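Local coordinates for protein thiol-disulfide oxidoreductase (Bacteroides thetaiotaomicron, PDB 3FW2) that probably takes part in thiol-disulfide redox chemistry as a TlpA-like protein, represented here by its C-terminal thioredoxin-fold domain, at residues Ile75-Asp80 with Gly102-Glu107; Pro17-Glu22 with Gln82-Ala87; Phe40-Asn45 with Tyr115-Asn120. All blocks are in the same frame, centred on the assembly; numbering follows the deposited sequence.

Contact 1: residues Ile75-Asp80 with Gly102-Glu107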
ATOM      1  N   ILE A  75       3.925   8.346  -9.951  1.00  9.04           N
ATOM      2  CA  ILE A  75       4.722   7.202  -9.549  1.00  9.66           C
ATOM      3  C   ILE A  75       3.808   6.103  -9.048  1.00 10.17           C
ATOM      4  O   ILE A  75       3.081   6.279  -8.056  1.00  9.77           O
ATOM      5  CB  ILE A  75       5.716   7.568  -8.469  1.00  9.48           C
ATOM      6  CG1 ILE A  75       6.697   8.642  -8.989  1.00  9.77           C
ATOM      7  CG2 ILE A  75       6.445   6.319  -8.005  1.00  9.74           C
ATOM      8  CD1 ILE A  75       7.789   9.063  -8.050  1.00 12.16           C
ATOM      9  N   SER A  76       3.794   4.981  -9.746  1.00  8.20           N
ATOM     10  CA  SER A  76       2.970   3.860  -9.338  1.00  8.90           C
ATOM     11  C   SER A  76       3.707   2.854  -8.487  1.00  9.15           C
ATOM     12  O   SER A  76       4.894   2.570  -8.727  1.00 10.24           O
ATOM     13  CB  SER A  76       2.413   3.125 -10.535  1.00 10.06           C
ATOM     14  OG  SER A  76       1.644   1.978 -10.127  1.00 10.10           O
ATOM     15  N   LEU A  77       2.972   2.278  -7.546  1.00  8.63           N
ATOM     16  CA  LEU A  77       3.432   1.158  -6.741  1.00  9.33           C
ATOM     17  C   LEU A  77       2.854  -0.172  -7.231  1.00  8.25           C
ATOM     18  O   LEU A  77       2.793  -1.169  -6.486  1.00  9.05           O
ATOM     19  CB  LEU A  77       3.159   1.417  -5.252  1.00 10.39           C
ATOM     20  CG  LEU A  77       3.740   2.728  -4.751  1.00  9.79           C
ATOM     21  CD1 LEU A  77       3.367   2.869  -3.273  1.00 10.72           C
ATOM     22  CD2 LEU A  77       5.272   2.850  -4.956  1.00 10.29           C
ATOM     23  N   ASP A  78       2.451  -0.221  -8.489  1.00  8.91           N
ATOM     24  CA  ASP A  78       2.080  -1.480  -9.125  1.00  8.74           C
ATOM     25  C   ASP A  78       3.265  -2.469  -9.199  1.00  9.38           C
ATOM     26  O   ASP A  78       4.456  -2.070  -9.268  1.00  9.45           O
ATOM     27  CB  ASP A  78       1.587  -1.253 -10.546  1.00  8.12           C
ATOM     28  CG  ASP A  78       0.141  -0.869 -10.608  1.00  9.70           C
ATOM     29  OD1 ASP A  78      -0.681  -1.719 -10.239  1.00 11.46           O
ATOM     30  OD2 ASP A  78      -0.181   0.248 -11.024  1.00  9.64           O
ATOM     31  N   VAL A  79       2.911  -3.745  -9.238  1.00  9.40           N
ATOM     32  CA  VAL A  79       3.885  -4.830  -9.468  1.00  9.66           C
ATOM     33  C   VAL A  79       3.736  -5.454 -10.827  1.00 10.87           C
ATOM     34  O   VAL A  79       4.662  -6.144 -11.305  1.00 10.95           O
ATOM     35  CB  VAL A  79       3.755  -5.912  -8.423  1.00 11.39           C
ATOM     36  CG1 VAL A  79       4.258  -5.340  -7.035  1.00 12.65           C
ATOM     37  CG2 VAL A  79       2.348  -6.487  -8.419  1.00 11.50           C
ATOM     38  N   ASP A  80       2.612  -5.202 -11.487  1.00 11.67           N
ATOM     39  CA  ASP A  80       2.266  -5.818 -12.777  1.00 12.74           C
ATOM     40  C   ASP A  80       2.242  -4.733 -13.870  1.00 11.97           C
ATOM     41  O   ASP A  80       1.449  -3.768 -13.828  1.00 11.53           O
ATOM     42  CB  ASP A  80       0.923  -6.511 -12.692  1.00 12.46           C
ATOM     43  CG  ASP A  80       0.552  -7.286 -13.985  1.00 18.22           C
ATOM     44  OD1 ASP A  80       0.644  -8.530 -13.977  1.00 20.79           O
ATOM     45  OD2 ASP A  80       0.130  -6.681 -14.975  1.00 14.64           O
ATOM     46  N   GLY A 102       8.505  -2.623  -8.237  1.00 11.35           N
ATOM     47  CA  GLY A 102       8.876  -3.143  -6.902  1.00 11.53           C
ATOM     48  C   GLY A 102       7.699  -3.153  -5.923  1.00 11.72           C
ATOM     49  O   GLY A 102       7.782  -3.744  -4.855  1.00 11.69           O
ATOM     50  N   GLY A 103       6.626  -2.437  -6.261  1.00 10.85           N
ATOM     51  CA  GLY A 103       5.483  -2.366  -5.353  1.00 11.12           C
ATOM     52  C   GLY A 103       5.733  -1.637  -4.071  1.00 11.09           C
ATOM     53  O   GLY A 103       6.471  -0.637  -4.023  1.00 11.12           O
ATOM     54  N   LEU A 104       5.155  -2.121  -2.953  1.00 12.50           N
ATOM     55  CA  LEU A 104       5.501  -1.557  -1.664  1.00 15.60           C
ATOM     56  C   LEU A 104       6.960  -1.735  -1.294  1.00 16.96           C
ATOM     57  O   LEU A 104       7.442  -1.099  -0.405  1.00 18.13           O
ATOM     58  CB  LEU A 104       4.632  -2.151  -0.544  1.00 15.60           C
ATOM     59  CG  LEU A 104       3.180  -1.859  -0.834  1.00 15.92           C
ATOM     60  CD1 LEU A 104       2.200  -2.662   0.165  1.00 18.36           C
ATOM     61  CD2 LEU A 104       2.810  -0.381  -0.943  1.00 18.43           C
ATOM     62  N   ASN A 105       7.669  -2.637  -1.974  1.00 17.98           N
ATOM     63  CA  ASN A 105       9.129  -2.789  -1.787  1.00 18.83           C
ATOM     64  C   ASN A 105       9.938  -1.858  -2.744  1.00 18.31           C
ATOM     65  O   ASN A 105      11.168  -1.935  -2.785  1.00 21.80           O
ATOM     66  CB  ASN A 105       9.509  -4.278  -1.999  1.00 18.22           C
ATOM     67  CG  ASN A 105       8.802  -5.250  -1.011  1.00 23.52           C
ATOM     68  OD1 ASN A 105       8.607  -4.928   0.179  1.00 26.73           O
ATOM     69  ND2 ASN A 105       8.394  -6.452  -1.525  1.00 27.74           N
ATOM     70  N   SER A 106       9.284  -1.072  -3.586  1.00 17.50           N
ATOM     71  CA  SER A 106       9.934  -0.073  -4.466  1.00 17.71           C
ATOM     72  C   SER A 106      10.755   0.895  -3.599  1.00 18.26           C
ATOM     73  O   SER A 106      10.244   1.460  -2.603  1.00 18.94           O
ATOM     74  CB  SER A 106       8.889   0.730  -5.291  1.00 18.45           C
ATOM     75  OG  SER A 106       9.435   1.462  -6.418  1.00 19.49           O
ATOM     76  N   GLU A 107      12.037   1.108  -3.944  1.00 16.04           N
ATOM     77  CA  GLU A 107      12.874   1.969  -3.094  1.00 14.23           C
ATOM     78  C   GLU A 107      12.242   3.350  -2.892  1.00 11.01           C
ATOM     79  O   GLU A 107      12.326   3.929  -1.821  1.00 11.90           O
ATOM     80  CB  GLU A 107      14.277   2.161  -3.723  1.00 16.52           C
ATOM     81  CG  GLU A 107      15.157   0.937  -3.669  1.00 17.29           C
ATOM     82  CD  GLU A 107      15.515   0.513  -2.267  1.00 18.77           C
ATOM     83  OE1 GLU A 107      16.124   1.293  -1.504  1.00 19.15           O
ATOM     84  OE2 GLU A 107      15.246  -0.650  -1.944  1.00 22.20           O
TER
HETATM   85  O   HOH W   1       6.204  -0.352  -8.028  1.00 11.35           O

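Contact 2: residues Pro17-Glu22 with Gln82-Ala87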
ATOM      1  N   PRO A  17      11.679   4.172 -14.376  1.00 11.33           N
ATOM      2  CA  PRO A  17      11.356   4.039 -15.810  1.00 11.87           C
ATOM      3  C   PRO A  17       9.909   4.358 -16.175  1.00 11.52           C
ATOM      4  O   PRO A  17       8.994   3.966 -15.428  1.00 11.70           O
ATOM      5  CB  PRO A  17      11.647   2.562 -16.085  1.00 12.32           C
ATOM      6  CG  PRO A  17      11.397   1.870 -14.782  1.00 13.13           C
ATOM      7  CD  PRO A  17      11.804   2.849 -13.726  1.00 12.15           C
ATOM      8  N   ASN A  18       9.722   5.091 -17.256  1.00 11.44           N
ATOM      9  CA  ASN A  18       8.421   5.356 -17.844  1.00 12.22           C
ATOM     10  C   ASN A  18       7.931   4.165 -18.678  1.00 12.81           C
ATOM     11  O   ASN A  18       8.566   3.099 -18.640  1.00 12.37           O
ATOM     12  CB  ASN A  18       8.402   6.685 -18.583  1.00 12.95           C
ATOM     13  CG  ASN A  18       9.229   6.677 -19.853  1.00 13.13           C
ATOM     14  OD1 ASN A  18       9.662   5.621 -20.317  1.00 13.18           O
ATOM     15  ND2 ASN A  18       9.398   7.873 -20.443  1.00 12.94           N
ATOM     16  N   ALA A  19       6.827   4.307 -19.400  1.00 14.61           N
ATOM     17  CA  ALA A  19       6.265   3.152 -20.075  1.00 16.93           C
ATOM     18  C   ALA A  19       7.179   2.633 -21.179  1.00 19.42           C
ATOM     19  O   ALA A  19       7.193   1.446 -21.466  1.00 22.22           O
ATOM     20  CB  ALA A  19       4.841   3.464 -20.623  1.00 17.75           C
ATOM     21  N   LYS A  20       7.998   3.520 -21.739  1.00 19.76           N
ATOM     22  CA  LYS A  20       8.980   3.118 -22.739  1.00 20.96           C
ATOM     23  C   LYS A  20      10.299   2.676 -22.124  1.00 19.99           C
ATOM     24  O   LYS A  20      11.206   2.418 -22.858  1.00 21.51           O
ATOM     25  CB  LYS A  20       9.237   4.294 -23.663  1.00 21.33           C
ATOM     26  CG  LYS A  20       8.045   4.705 -24.481  1.00 26.62           C
ATOM     27  CD  LYS A  20       8.279   6.111 -24.986  1.00 33.00           C
ATOM     28  CE  LYS A  20       7.617   6.418 -26.318  1.00 36.52           C
ATOM     29  NZ  LYS A  20       7.342   7.918 -26.364  1.00 40.41           N
ATOM     30  N   GLY A  21      10.408   2.645 -20.793  1.00 18.61           N
ATOM     31  CA  GLY A  21      11.593   2.231 -20.068  1.00 17.98           C
ATOM     32  C   GLY A  21      12.684   3.274 -19.919  1.00 16.96           C
ATOM     33  O   GLY A  21      13.788   2.957 -19.485  1.00 17.76           O
ATOM     34  N   GLU A  22      12.392   4.502 -20.296  1.00 16.08           N
ATOM     35  CA  GLU A  22      13.365   5.588 -20.134  0.60 15.88           C
ATOM     36  C   GLU A  22      13.371   6.004 -18.662  1.00 15.41           C
ATOM     37  O   GLU A  22      12.320   6.200 -18.062  1.00 14.09           O
ATOM     38  CB  GLU A  22      13.005   6.826 -20.953  0.60 16.27           C
ATOM     39  CG  GLU A  22      12.591   6.706 -22.424  0.60 20.21           C
ATOM     40  CD  GLU A  22      11.854   8.001 -22.844  0.60 23.62           C
ATOM     41  OE1 GLU A  22      12.535   9.046 -22.929  0.60 31.60           O
ATOM     42  OE2 GLU A  22      10.614   8.022 -23.009  0.60 22.07           O
ATOM     43  N   GLN A  82       1.362  -4.722 -17.079  1.00 13.17           N
ATOM     44  CA  GLN A  82       0.176  -4.615 -17.912  1.00 13.50           C
ATOM     45  C   GLN A  82      -0.981  -4.001 -17.168  1.00 12.58           C
ATOM     46  O   GLN A  82      -1.674  -3.152 -17.730  1.00 14.28           O
ATOM     47  CB  GLN A  82      -0.284  -5.950 -18.528  1.00 15.13           C
ATOM     48  CG  GLN A  82      -1.275  -5.699 -19.682  1.00 17.60           C
ATOM     49  CD  GLN A  82      -0.641  -4.870 -20.815  1.00 20.64           C
ATOM     50  OE1 GLN A  82       0.400  -5.244 -21.321  1.00 26.21           O
ATOM     51  NE2 GLN A  82      -1.224  -3.709 -21.150  1.00 20.24           N
ATOM     52  N   GLN A  83      -1.139  -4.330 -15.886  1.00 12.62           N
ATOM     53  CA  GLN A  83      -2.178  -3.702 -15.077  1.00 11.76           C
ATOM     54  C   GLN A  83      -1.931  -2.203 -14.942  1.00 11.03           C
ATOM     55  O   GLN A  83      -2.899  -1.390 -14.983  1.00 10.44           O
ATOM     56  CB  GLN A  83      -2.330  -4.376 -13.734  1.00 12.83           C
ATOM     57  CG  GLN A  83      -2.916  -5.735 -13.892  1.00 15.84           C
ATOM     58  CD  GLN A  83      -2.744  -6.575 -12.683  1.00 19.18           C
ATOM     59  OE1 GLN A  83      -2.774  -6.082 -11.560  1.00 20.74           O
ATOM     60  NE2 GLN A  83      -2.560  -7.884 -12.892  1.00 20.35           N
ATOM     61  N   TRP A  84      -0.657  -1.827 -14.790  1.00  9.84           N
ATOM     62  CA  TRP A  84      -0.245  -0.432 -14.694  1.00 10.21           C
ATOM     63  C   TRP A  84      -0.576   0.314 -15.982  1.00 10.96           C
ATOM     64  O   TRP A  84      -1.249   1.356 -15.976  1.00 10.66           O
ATOM     65  CB  TRP A  84       1.261  -0.356 -14.390  1.00  9.95           C
ATOM     66  CG  TRP A  84       1.853   0.990 -14.396  1.00 10.17           C
ATOM     67  CD1 TRP A  84       1.490   2.066 -13.663  1.00  9.46           C
ATOM     68  CD2 TRP A  84       2.940   1.391 -15.206  1.00  8.16           C
ATOM     69  NE1 TRP A  84       2.313   3.131 -13.948  1.00 10.63           N
ATOM     70  CE2 TRP A  84       3.213   2.742 -14.906  1.00 11.91           C
ATOM     71  CE3 TRP A  84       3.711   0.734 -16.167  1.00 11.41           C
ATOM     72  CZ2 TRP A  84       4.229   3.445 -15.494  1.00  9.67           C
ATOM     73  CZ3 TRP A  84       4.753   1.452 -16.766  1.00 10.35           C
ATOM     74  CH2 TRP A  84       5.010   2.786 -16.419  1.00 12.97           C
ATOM     75  N   LYS A  85      -0.150  -0.222 -17.118  1.00 11.16           N
ATOM     76  CA  LYS A  85      -0.452   0.422 -18.383  1.00 12.20           C
ATOM     77  C   LYS A  85      -1.947   0.477 -18.677  1.00 11.62           C
ATOM     78  O   LYS A  85      -2.442   1.458 -19.267  1.00 11.97           O
ATOM     79  CB  LYS A  85       0.244  -0.320 -19.551  1.00 12.07           C
ATOM     80  CG  LYS A  85       1.762  -0.152 -19.524  1.00 15.87           C
ATOM     81  CD  LYS A  85       2.428  -0.907 -20.703  1.00 22.87           C
ATOM     82  CE  LYS A  85       3.918  -0.555 -20.780  1.00 27.90           C
ATOM     83  NZ  LYS A  85       4.552  -1.051 -22.057  1.00 32.80           N
ATOM     84  N   ASP A  86      -2.663  -0.574 -18.325  1.00 11.28           N
ATOM     85  CA  ASP A  86      -4.112  -0.587 -18.587  1.00 12.54           C
ATOM     86  C   ASP A  86      -4.792   0.561 -17.822  1.00 12.21           C
ATOM     87  O   ASP A  86      -5.712   1.198 -18.360  1.00 11.23           O
ATOM     88  CB  ASP A  86      -4.737  -1.900 -18.155  1.00 13.28           C
ATOM     89  CG  ASP A  86      -4.383  -3.064 -19.086  1.00 13.99           C
ATOM     90  OD1 ASP A  86      -3.853  -2.883 -20.219  1.00 15.62           O
ATOM     91  OD2 ASP A  86      -4.682  -4.199 -18.677  1.00 17.57           O
ATOM     92  N   ALA A  87      -4.393   0.753 -16.558  1.00 12.21           N
ATOM     93  CA  ALA A  87      -4.945   1.842 -15.721  1.00 10.88           C
ATOM     94  C   ALA A  87      -4.614   3.210 -16.290  1.00 10.84           C
ATOM     95  O   ALA A  87      -5.478   4.135 -16.312  1.00 10.53           O
ATOM     96  CB  ALA A  87      -4.454   1.683 -14.245  1.00 11.13           C
TER

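Contact 3: residues Phe40-Asn45 with Tyr115-Asn120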
ATOM      1  N   PHE A  40       1.501   9.608  -6.025  1.00  8.71           N
ATOM      2  CA  PHE A  40       1.741   8.189  -5.827  1.00 10.00           C
ATOM      3  C   PHE A  40       0.400   7.429  -5.798  1.00  9.00           C
ATOM      4  O   PHE A  40      -0.577   7.886  -5.195  1.00  8.65           O
ATOM      5  CB  PHE A  40       2.411   7.935  -4.484  1.00 10.65           C
ATOM      6  CG  PHE A  40       3.819   8.492  -4.364  1.00 10.70           C
ATOM      7  CD1 PHE A  40       4.909   7.728  -4.691  1.00 11.15           C
ATOM      8  CD2 PHE A  40       4.025   9.789  -3.984  1.00 12.05           C
ATOM      9  CE1 PHE A  40       6.208   8.231  -4.574  1.00 15.41           C
ATOM     10  CE2 PHE A  40       5.339  10.288  -3.889  1.00 14.69           C
ATOM     11  CZ  PHE A  40       6.398   9.486  -4.186  1.00  9.57           C
ATOM     12  N   TRP A  41       0.366   6.273  -6.463  1.00  8.56           N
ATOM     13  CA  TRP A  41      -0.875   5.543  -6.651  1.00  8.48           C
ATOM     14  C   TRP A  41      -0.525   4.103  -7.016  1.00  8.42           C
ATOM     15  O   TRP A  41       0.653   3.746  -7.171  1.00  8.54           O
ATOM     16  CB  TRP A  41      -1.680   6.170  -7.802  1.00  8.82           C
ATOM     17  CG  TRP A  41      -1.043   6.042  -9.151  1.00  6.82           C
ATOM     18  CD1 TRP A  41       0.074   6.693  -9.601  1.00 10.87           C
ATOM     19  CD2 TRP A  41      -1.432   5.150 -10.208  1.00  7.81           C
ATOM     20  NE1 TRP A  41       0.382   6.287 -10.868  1.00 11.09           N
ATOM     21  CE2 TRP A  41      -0.508   5.339 -11.269  1.00  9.86           C
ATOM     22  CE3 TRP A  41      -2.476   4.249 -10.372  1.00  9.85           C
ATOM     23  CZ2 TRP A  41      -0.619   4.653 -12.481  1.00 11.58           C
ATOM     24  CZ3 TRP A  41      -2.584   3.561 -11.556  1.00  9.95           C
ATOM     25  CH2 TRP A  41      -1.646   3.750 -12.588  1.00  9.17           C
ATOM     26  N   ALA A  42      -1.545   3.275  -7.185  1.00  8.64           N
ATOM     27  CA  ALA A  42      -1.376   1.967  -7.799  1.00  8.64           C
ATOM     28  C   ALA A  42      -2.668   1.469  -8.383  1.00  9.12           C
ATOM     29  O   ALA A  42      -3.770   1.729  -7.855  1.00  8.81           O
ATOM     30  CB  ALA A  42      -0.871   0.919  -6.784  1.00  9.18           C
ATOM     31  N   SER A  43      -2.584   0.699  -9.468  1.00  9.69           N
ATOM     32  CA  SER A  43      -3.793   0.162 -10.078  1.00 10.12           C
ATOM     33  C   SER A  43      -4.514  -0.843  -9.174  1.00 11.50           C
ATOM     34  O   SER A  43      -5.712  -1.078  -9.290  1.00 12.45           O
ATOM     35  CB  SER A  43      -3.470  -0.440 -11.468  1.00 10.92           C
ATOM     36  OG  SER A  43      -2.995  -1.775 -11.336  1.00 11.00           O
ATOM     37  N   TRP A  44      -3.775  -1.498  -8.302  1.00 10.80           N
ATOM     38  CA  TRP A  44      -4.340  -2.406  -7.325  1.00 11.43           C
ATOM     39  C   TRP A  44      -5.041  -1.689  -6.140  1.00 11.99           C
ATOM     40  O   TRP A  44      -5.571  -2.363  -5.196  1.00 13.27           O
ATOM     41  CB  TRP A  44      -3.263  -3.395  -6.818  1.00 12.10           C
ATOM     42  CG  TRP A  44      -1.998  -2.822  -6.208  1.00 11.94           C
ATOM     43  CD1 TRP A  44      -0.770  -2.767  -6.799  1.00 11.85           C
ATOM     44  CD2 TRP A  44      -1.834  -2.283  -4.895  1.00  9.77           C
ATOM     45  NE1 TRP A  44       0.140  -2.230  -5.932  1.00 11.88           N
ATOM     46  CE2 TRP A  44      -0.487  -1.929  -4.754  1.00 11.81           C
ATOM     47  CE3 TRP A  44      -2.706  -2.079  -3.801  1.00 13.69           C
ATOM     48  CZ2 TRP A  44       0.034  -1.349  -3.574  1.00 11.26           C
ATOM     49  CZ3 TRP A  44      -2.170  -1.497  -2.618  1.00 10.10           C
ATOM     50  CH2 TRP A  44      -0.829  -1.135  -2.529  1.00 13.27           C
ATOM     51  N   ASN A  45      -5.056  -0.338  -6.171  1.00  9.82           N
ATOM     52  CA  ASN A  45      -5.844   0.441  -5.220  1.00  9.31           C
ATOM     53  C   ASN A  45      -6.701   1.467  -5.935  1.00 10.49           C
ATOM     54  O   ASN A  45      -6.481   2.637  -5.819  1.00 11.75           O
ATOM     55  CB  ASN A  45      -4.885   1.134  -4.245  1.00  9.19           C
ATOM     56  CG  ASN A  45      -5.603   1.886  -3.164  1.00 11.65           C
ATOM     57  OD1 ASN A  45      -6.487   1.354  -2.545  1.00 13.91           O
ATOM     58  ND2 ASN A  45      -5.209   3.120  -2.955  1.00 13.58           N
ATOM     59  N   TYR A 115       3.053   6.227   3.481  1.00 13.07           N
ATOM     60  CA  TYR A 115       2.378   5.425   4.460  1.00 11.81           C
ATOM     61  C   TYR A 115       1.003   4.974   4.032  1.00 11.34           C
ATOM     62  O   TYR A 115       0.429   4.075   4.638  1.00 10.14           O
ATOM     63  CB  TYR A 115       2.315   6.167   5.797  1.00 12.45           C
ATOM     64  CG  TYR A 115       1.631   7.490   5.768  1.00 13.99           C
ATOM     65  CD1 TYR A 115       0.230   7.582   5.826  1.00 14.00           C
ATOM     66  CD2 TYR A 115       2.378   8.686   5.731  1.00 17.23           C
ATOM     67  CE1 TYR A 115      -0.421   8.866   5.842  1.00 15.86           C
ATOM     68  CE2 TYR A 115       1.721   9.936   5.705  1.00 17.94           C
ATOM     69  CZ  TYR A 115       0.358  10.011   5.791  1.00 17.24           C
ATOM     70  OH  TYR A 115      -0.283  11.234   5.804  1.00 24.30           O
ATOM     71  N   LYS A 116       0.493   5.618   2.994  1.00 10.12           N
ATOM     72  CA  LYS A 116      -0.755   5.251   2.369  1.00  9.73           C
ATOM     73  C   LYS A 116      -0.780   5.780   0.954  1.00  9.67           C
ATOM     74  O   LYS A 116      -0.054   6.742   0.617  1.00  9.78           O
ATOM     75  CB  LYS A 116      -1.967   5.728   3.206  1.00 11.55           C
ATOM     76  CG  LYS A 116      -2.309   7.183   3.118  1.00 19.86           C
ATOM     77  CD  LYS A 116      -3.691   7.596   3.891  1.00 25.49           C
ATOM     78  CE  LYS A 116      -4.836   6.636   3.612  1.00 29.75           C
ATOM     79  NZ  LYS A 116      -6.295   7.210   3.539  1.00 33.16           N
ATOM     80  N   ILE A 117      -1.640   5.191   0.104  1.00  9.08           N
ATOM     81  CA  ILE A 117      -1.909   5.785  -1.214  1.00  9.81           C
ATOM     82  C   ILE A 117      -3.390   6.004  -1.365  1.00  8.40           C
ATOM     83  O   ILE A 117      -4.188   5.284  -0.775  1.00  8.65           O
ATOM     84  CB  ILE A 117      -1.340   4.963  -2.391  1.00  9.85           C
ATOM     85  CG1 ILE A 117      -1.670   3.468  -2.180  1.00  9.06           C
ATOM     86  CG2 ILE A 117       0.172   5.228  -2.525  1.00 10.25           C
ATOM     87  CD1 ILE A 117      -1.433   2.539  -3.440  1.00 12.11           C
ATOM     88  N   PRO A 118      -3.779   7.049  -2.116  1.00  8.73           N
ATOM     89  CA  PRO A 118      -2.928   8.009  -2.791  1.00  7.97           C
ATOM     90  C   PRO A 118      -2.130   8.882  -1.872  1.00  8.90           C
ATOM     91  O   PRO A 118      -2.513   9.125  -0.689  1.00  9.30           O
ATOM     92  CB  PRO A 118      -3.920   8.883  -3.565  1.00  9.34           C
ATOM     93  CG  PRO A 118      -5.180   8.718  -2.819  1.00 10.11           C
ATOM     94  CD  PRO A 118      -5.199   7.312  -2.379  1.00  9.27           C
ATOM     95  N   ALA A 119      -1.032   9.425  -2.400  1.00  9.86           N
ATOM     96  CA  ALA A 119      -0.239  10.424  -1.682  1.00  9.79           C
ATOM     97  C   ALA A 119       0.297  11.370  -2.728  1.00 10.53           C
ATOM     98  O   ALA A 119       0.332  11.029  -3.903  1.00 10.55           O
ATOM     99  CB  ALA A 119       0.982   9.734  -0.933  1.00  9.67           C
ATOM    100  N   ASN A 120       0.748  12.557  -2.302  1.00  9.17           N
ATOM    101  CA  ASN A 120       1.499  13.425  -3.199  1.00  9.70           C
ATOM    102  C   ASN A 120       2.550  14.266  -2.457  1.00  8.41           C
ATOM    103  O   ASN A 120       2.607  14.310  -1.212  1.00  9.58           O
ATOM    104  CB  ASN A 120       0.579  14.263  -4.085  1.00  8.75           C
ATOM    105  CG  ASN A 120      -0.198  15.277  -3.322  1.00 11.59           C
ATOM    106  OD1 ASN A 120       0.366  15.971  -2.493  1.00 12.35           O
ATOM    107  ND2 ASN A 120      -1.506  15.410  -3.640  1.00 12.09           N
TER

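Contact 1: residues Ile75-Asp80 with Gly102-Glu107
Gly102 meets Val79 at the start of the loop, where the methyl CG1 of Val79 comes up against the Gly102 carbonyl carbon. Gly103 follows, and makes the closest approach. Its N-H donates to a bridging water, 2.8 Å from Gly103 N, and that water sits 2.7 Å from Asp78 O, with Ser76 O farther off at 3.3 Å. The next atom of Gly103 reaches across directly: a CA-H...O contact of 3.2 Å joins Gly103 CA to Leu77 O, with 158° at the hydrogen. The same carbonyl also accepts from Trp44 NE1. A side chain would not fit at Gly103, because a CB would run into Val79 CG1, which already lies 3.6 Å from Gly103 CA; the positive phi (67°) suits glycine too. Leu104 follows, crossing Leu77 at about a right angle, with methyls Leu77 CD1 and Leu104 CD2 4.0 Å apart. With its CG beside the backbone N (chi1 -54°), Leu77 sends its other methyl, CD2, to the Gly103 carbonyl oxygen at 3.8 Å and on to Ser106 CB at 4.2 Å. Ser106 OG itself turns to Asp100. Lys116 and Tyr115 of the second subunit pack on Leu104 and Val79. This is loop-on-loop packing at the carboxyl end of parallel strand 70-76, the end of the thioredoxin-fold sheet where the connections to the helices gather.

Contact 2: residues Pro17-Glu22 with Gln82-Ala87
Trp84 carries CG anti to its backbone N (chi1 174°), which swings the indole off the helix and drives the far corner of its six-membered ring at the turn around Ala19. Lys85 leaves the same helix with CG beside its backbone N (chi1 -69°) and then runs fully extended, so that its end arrives next to Ala19 as well. CH2 of Trp84 is 3.8 Å from Ala19 N, while the carbonyl carbon of Asn18 lies 3.9 Å from that CH2, near the ring plane and at its edge. Ala19 CB lies near both long side chains, 4.3 Å from Trp84 CH2 and 4.1 Å from Lys85 CE. Lys85 NZ is 3.7 Å from Ala19 O, but no hydrogen bond crosses between the two segments; the join is mainly van der Waals packing. Asn18 helps to hold the turn: its OD1 accepts from Glu22 N at 3.0 Å, with the donor above the carbonyl plane, and the type I turn closes with Gly21 N to Asn18 O at 2.9 Å. Asn18 ND2 also bonds Glu96. The Trp84 ring also meets that of Trp41, the planes at about 35°. Here the turn of the small hairpin 16-17/23-24 packs on helix 81-90, the helix of a beta-alpha-beta crossover between parallel strands 70-76 and 96-98.

Contact 3: residues Phe40-Asn45 with Tyr115-Asn120
Ile117 is the bump and the bend from Phe40 to Asn45 is the hollow. Its CG1 lies between the backbone N and the carbonyl carbon (chi1 45°), sending CD1 into a cup formed by Ala42 CB, Asn45 CB and the ring of Trp44. That methyl sits over the indole face as a CH-pi contact, 4.3 Å from the centroid of the Trp44 six-membered ring and 27° off its normal. Ala42 CB presses on the same face, nearer the rim, and is 3.8 Å from Ile117 CD1. The other branch, Ile117 CG2, settles beside the Phe40 carbonyl, 3.8 Å from Phe40 O. Cutting Ile117 back to an alanine is likely to leave the hollow between Ala42, Asn45 and the indole unfilled, and the ring without its CH-pi partner. Asn45 slides past Ile117 in the opposite direction, its ND2 3.6 Å from Ile117 CG1, while its OD1 bonds Asn45 of the second subunit. Farther along, Phe40 and Ala119 form an antiparallel hydrogen-bonded pair. Phe40 N donates to Ala119 O at 2.8 Å, almost straight, and Ala119 N returns the bond to Phe40 O at 3.2 Å. The Phe40 ring meets Ala119 O with its edge, in plane. The peptide before Pro118 is cis, and the proline ring rests on helix 48-64. A cis-proline loop set against the bend before that helix is the hallmark of the thioredoxin active-site region; judged by the family's W-C-x-x-C pattern, however, Asn45 appears to stand where TlpA-like proteins usually have the first cysteine.

How the contacts relate
In chain order the segments run 17-22, 40-45, 75-80, 82-87, 102-107 and 115-120: contact 1 nests within the loop closed by contact 3, and contact 2 crosses both. Contacts 1 and 3 have centres about 10 Å apart and share the mixed five-stranded sheet through neighbouring strands 70-76 and 35-41, tied by Leu77 N to Trp41 O and Ser43 OG to Asp78 OD1. Contact 2 lies about 12 Å from contact 1 and 16 Å from contact 3, centre to centre, on helix 81-90; Trp84 packs on both. Contacts 1 and 3 also touch the second subunit, so this end of the thioredoxin-fold sheet contributes to the dimer interface.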